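PDB 2FI1: hydrolase, haloacid dehalogenase-like family from Streptococcus pneumoniae, which is a probable hydrolase of the haloacid dehalogenase-like family, whose specific substrate is not established and whose presumed active site holds a calcium ion. Local coordinates for residues A[11-15]-A[16-20]; A[81-84]-A[85-89]. All blocks are in the same frame, centred on the assembly; numbering follows the deposited sequence.

Interaction 1 of 2, residues A[11-15]-A[16-20]. With CA (calcium ion), chain B.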
loop_
_atom_site.group_PDB
_atom_site.type_symbol
_atom_site.label_atom_id
_atom_site.label_comp_id
_atom_site.label_asym_id
_atom_site.label_seq_id
_atom_site.Cartn_x
_atom_site.Cartn_y
_atom_site.Cartn_z
ATOM N N TRP A 11 1.167 6.376 -6.966
ATOM C CA TRP A 11 0.915 5.806 -5.659
ATOM C C TRP A 11 1.454 4.398 -5.502
ATOM O O TRP A 11 1.624 3.656 -6.472
ATOM C CB TRP A 11 -0.590 5.738 -5.404
ATOM C CG TRP A 11 -1.291 7.066 -5.375
ATOM C CD1 TRP A 11 -1.945 7.670 -6.407
ATOM C CD2 TRP A 11 -1.449 7.919 -4.240
ATOM N NE1 TRP A 11 -2.487 8.852 -5.990
ATOM C CE2 TRP A 11 -2.189 9.037 -4.669
ATOM C CE3 TRP A 11 -1.026 7.855 -2.908
ATOM C CZ2 TRP A 11 -2.539 10.080 -3.808
ATOM C CZ3 TRP A 11 -1.365 8.903 -2.055
ATOM C CH2 TRP A 11 -2.114 9.998 -2.516
ATOM N N ASP A 12 1.683 4.087 -4.245
ATOM C CA ASP A 12 1.974 2.771 -3.712
ATOM C C ASP A 12 0.681 2.279 -3.044
ATOM O O ASP A 12 -0.081 3.080 -2.515
ATOM C CB ASP A 12 3.135 2.959 -2.724
ATOM C CG ASP A 12 3.388 1.787 -1.813
ATOM O OD1 ASP A 12 3.576 0.660 -2.294
ATOM O OD2 ASP A 12 3.521 2.057 -0.593
ATOM N N LEU A 13 0.423 0.974 -3.072
ATOM C CA LEU A 13 -0.797 0.421 -2.504
ATOM C C LEU A 13 -0.587 0.089 -1.023
ATOM O O LEU A 13 -0.970 0.853 -0.161
ATOM C CB LEU A 13 -1.259 -0.801 -3.307
ATOM C CG LEU A 13 -2.590 -1.432 -2.874
ATOM C CD1 LEU A 13 -3.748 -0.437 -2.989
ATOM C CD2 LEU A 13 -2.862 -2.677 -3.705
ATOM N N GLY A 14 0.062 -1.032 -0.731
ATOM C CA GLY A 14 0.234 -1.468 0.651
ATOM C C GLY A 14 1.027 -0.465 1.459
ATOM O O GLY A 14 2.110 -0.051 1.047
ATOM N N GLY A 15 0.495 -0.073 2.610
ATOM C CA GLY A 15 1.179 0.852 3.507
ATOM C C GLY A 15 1.007 2.331 3.186
ATOM O O GLY A 15 1.473 3.185 3.947
ATOM N N THR A 16 0.329 2.636 2.078
ATOM C CA THR A 16 0.116 4.018 1.648
ATOM C C THR A 16 -1.381 4.252 1.431
ATOM O O THR A 16 -1.995 5.037 2.146
ATOM C CB THR A 16 0.944 4.321 0.390
ATOM O OG1 THR A 16 2.341 4.183 0.709
ATOM C CG2 THR A 16 0.689 5.710 -0.109
ATOM N N LEU A 17 -1.978 3.564 0.463
ATOM C CA LEU A 17 -3.434 3.634 0.272
ATOM C C LEU A 17 -4.164 2.543 1.050
ATOM O O LEU A 17 -5.214 2.788 1.635
ATOM C CB LEU A 17 -3.775 3.523 -1.207
ATOM C CG LEU A 17 -3.248 4.655 -2.083
ATOM C CD1 LEU A 17 -3.629 4.370 -3.500
ATOM C CD2 LEU A 17 -3.788 6.006 -1.641
ATOM N N LEU A 18 -3.596 1.341 1.028
ATOM C CA LEU A 18 -4.199 0.164 1.658
ATOM C C LEU A 18 -3.514 -0.121 2.985
ATOM O O LEU A 18 -2.292 -0.269 3.029
ATOM C CB LEU A 18 -4.045 -1.042 0.740
ATOM C CG LEU A 18 -4.643 -2.359 1.237
ATOM C CD1 LEU A 18 -6.155 -2.316 1.154
ATOM C CD2 LEU A 18 -4.066 -3.505 0.435
ATOM N N ASP A 19 -4.305 -0.186 4.059
ATOM C CA ASP A 19 -3.789 -0.547 5.378
ATOM C C ASP A 19 -3.779 -2.078 5.483
ATOM O O ASP A 19 -4.579 -2.685 6.202
ATOM C CB ASP A 19 -4.650 0.102 6.462
ATOM C CG ASP A 19 -4.010 0.061 7.842
ATOM O OD1 ASP A 19 -2.965 -0.601 8.005
ATOM O OD2 ASP A 19 -4.576 0.704 8.755
ATOM N N ASN A 20 -2.864 -2.705 4.750
ATOM C CA ASN A 20 -2.776 -4.160 4.769
ATOM C C ASN A 20 -2.379 -4.682 6.143
ATOM O O ASN A 20 -2.760 -5.798 6.509
ATOM C CB ASN A 20 -1.804 -4.681 3.711
ATOM C CG ASN A 20 -0.425 -4.107 3.860
ATOM O OD1 ASN A 20 -0.171 -2.973 3.444
ATOM N ND2 ASN A 20 0.492 -4.880 4.448
HETATM CA CA CA B . 4.269 -0.028 0.281
HETATM O O HOH W 1 4.688 -1.240 2.306
HETATM O O HOH W 2 6.447 0.122 -0.669
HETATM O O HOH W 3 3.909 -2.042 -0.828
#

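Interaction 2 of 2, residues A[81-84]-A[85-89]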
loop_
_atom_site.group_PDB
_atom_site.type_symbol
_atom_site.label_atom_id
_atom_site.label_comp_id
_atom_site.label_asym_id
_atom_site.label_seq_id
_atom_site.Cartn_x
_atom_site.Cartn_y
_atom_site.Cartn_z
ATOM N N PRO A 81 -11.036 -5.437 2.312
ATOM C CA PRO A 81 -9.799 -4.727 2.638
ATOM C C PRO A 81 -10.080 -3.359 3.254
ATOM O O PRO A 81 -11.162 -2.799 3.060
ATOM C CB PRO A 81 -9.086 -4.592 1.286
ATOM C CG PRO A 81 -9.815 -5.484 0.328
ATOM C CD PRO A 81 -11.198 -5.631 0.859
ATOM N N ILE A 82 -9.114 -2.838 3.995
ATOM C CA ILE A 82 -9.260 -1.593 4.728
ATOM C C ILE A 82 -8.264 -0.571 4.192
ATOM O O ILE A 82 -7.061 -0.803 4.225
ATOM C CB ILE A 82 -9.025 -1.839 6.239
ATOM C CG1 ILE A 82 -10.068 -2.833 6.762
ATOM C CG2 ILE A 82 -9.094 -0.547 7.041
ATOM C CD1 ILE A 82 -9.817 -3.321 8.163
ATOM N N LEU A 83 -8.767 0.549 3.677
ATOM C CA LEU A 83 -7.908 1.660 3.254
ATOM C C LEU A 83 -7.440 2.439 4.472
ATOM O O LEU A 83 -8.071 2.376 5.531
ATOM C CB LEU A 83 -8.676 2.611 2.329
ATOM C CG LEU A 83 -9.197 2.020 1.023
ATOM C CD1 LEU A 83 -10.032 3.077 0.308
ATOM C CD2 LEU A 83 -8.045 1.531 0.156
ATOM N N PHE A 84 -6.362 3.206 4.332
ATOM C CA PHE A 84 -6.052 4.187 5.367
ATOM C C PHE A 84 -7.179 5.205 5.449
ATOM O O PHE A 84 -7.835 5.500 4.445
ATOM C CB PHE A 84 -4.702 4.849 5.115
ATOM C CG PHE A 84 -3.547 4.004 5.553
ATOM C CD1 PHE A 84 -3.219 3.921 6.896
ATOM C CD2 PHE A 84 -2.833 3.237 4.653
ATOM C CE1 PHE A 84 -2.176 3.118 7.310
ATOM C CE2 PHE A 84 -1.802 2.438 5.067
ATOM C CZ PHE A 84 -1.466 2.387 6.388
ATOM N N GLU A 85 -7.424 5.727 6.647
ATOM C CA GLU A 85 -8.507 6.667 6.857
ATOM C C GLU A 85 -8.311 7.885 5.968
ATOM O O GLU A 85 -7.236 8.449 5.951
ATOM C CB GLU A 85 -8.539 7.126 8.321
ATOM C CG GLU A 85 -9.745 7.972 8.678
ATOM C CD GLU A 85 -11.046 7.212 8.531
ATOM O OE1 GLU A 85 -11.084 6.021 8.913
ATOM O OE2 GLU A 85 -12.031 7.798 8.035
ATOM N N GLY A 86 -9.346 8.258 5.223
ATOM C CA GLY A 86 -9.309 9.480 4.426
ATOM C C GLY A 86 -8.787 9.326 3.009
ATOM O O GLY A 86 -8.717 10.299 2.278
ATOM N N VAL A 87 -8.433 8.112 2.597
ATOM C CA VAL A 87 -7.905 7.910 1.247
ATOM C C VAL A 87 -8.852 8.356 0.138
ATOM O O VAL A 87 -8.458 9.112 -0.745
ATOM C CB VAL A 87 -7.479 6.429 1.038
ATOM C CG1 VAL A 87 -7.347 6.074 -0.434
ATOM C CG2 VAL A 87 -6.164 6.186 1.751
ATOM N N SER A 88 -10.092 7.881 0.155
ATOM C CA SER A 88 -10.973 8.167 -0.979
ATOM C C SER A 88 -11.258 9.669 -1.116
ATOM O O SER A 88 -11.290 10.197 -2.233
ATOM C CB SER A 88 -12.250 7.326 -0.906
ATOM O OG SER A 88 -13.018 7.633 0.217
ATOM N N ASP A 89 -11.386 10.369 0.011
ATOM C CA ASP A 89 -11.583 11.821 -0.028
ATOM C C ASP A 89 -10.374 12.562 -0.603
ATOM O O ASP A 89 -10.516 13.568 -1.280
ATOM C CB ASP A 89 -11.866 12.387 1.362
ATOM C CG ASP A 89 -13.268 12.097 1.861
ATOM O OD1 ASP A 89 -14.202 11.938 1.041
ATOM O OD2 ASP A 89 -13.446 12.081 3.103
#

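Interaction 1 of 2, residues A[11-15]-A[16-20]
Leu-17 packs on Trp-11, and this apolar side is the tight one. Leu-17 CD2 sits over one face of the indole, offset toward the rim, 3.6 Å from Trp-11 CE3. The methyl Thr-16 CG2 meets the same ring at its edge, in plane. Trp-11 NE1 is hydrogen-bonded to His-101 ND1, which would limit rotation of the indole. Beside this packing the backbone winds tightly. Leu-13 O accepts three amides, with Leu-18 N nearest at 2.9 Å. Thr-16 N and Leu-18 N come in from opposite sides of the carbonyl plane, and Leu-17 N lies in it. Gly-15 N returns a bond of 2.8 Å to Leu-18 O.

The other side faces calcium and water. Asp-12 binds the ion with both carboxylate oxygens, OD2 at 2.4 Å and OD1 more loosely at 2.8 Å. Gly-14 O, Asp-160 and three waters complete the site. Thr-16 OG1 stands anti to its carbonyl carbon (chi1 -63°). From there it donates to the anti side of Asp-12 OD2 at 2.8 Å, steadying the carboxylate. Asp-12 probably corresponds to the nucleophilic aspartate of relatives. The wide pi-type turn that follows strand 8-11 fits the squiggle of the haloacid dehalogenase fold, which overlaps the first motif, Asp-12 to Thr-16.

Interaction 2 of 2, residues A[81-84]-A[85-89]
One backbone hydrogen bond closes the turn between Phe-84 and Val-87. Val-87 N donates to Phe-84 O at 3.3 Å, with an N-H...O angle of 157°. The donor stands above the carbonyl plane. The four residues form a type II beta turn. Gly-86 takes its third position with a positive phi of 90°, a conformation that glycine adopts easily. It is also the N-cap residue of helix 87-96, so the turn runs straight into the helix.

The apolar contacts centre on Val-87, the buried residue of the group. Its two methyls divide the work. CG1, anti to the backbone N (chi1 162°), points to Leu-83 and comes 4.1 Å from Leu-83 CD1; the two side chains cross at about a right angle. CG2 turns to Phe-84 instead. It lies 3.9 Å from Phe-84 CB and only 3.2 Å from Phe-84 O, a close approach of a methyl to the carbonyl that also accepts the turn bond. Beyond the turn, Val-87 touches Ile-181 of helix 181-188, and Leu-83 touches Thr-118.

The Glu-85 side chain points away from residues 81-84 and is exposed. The chemistry therefore implies a turn set by a single, fairly long backbone bond and by glycine geometry, with one valine methyl against the turn carbonyl and the other on Leu-83.

Interactions 1 and 2 come in series along the chain, yet their centres lie about 9 Å apart and they touch. The loop 81-84 runs beside the end of 16-20. Asp-19 N and Ile-82 O, 2.8 Å apart, probably form a hydrogen bond. A second probable one joins Phe-84 N to Leu-17 O at 3.0 Å. The Phe-84 ring also packs on the turn at Gly-15, with Phe-84 CE2 3.4 Å from Gly-15 C. Val-87 touches Leu-17 as well. Interaction 1 supplies calcium ligands directly. Interaction 2 does not, but the nearest atom of the Phe-84 side chain lies about 8 Å from the ion, and the ring packs against Gly-15 and Thr-16, next to Gly-14.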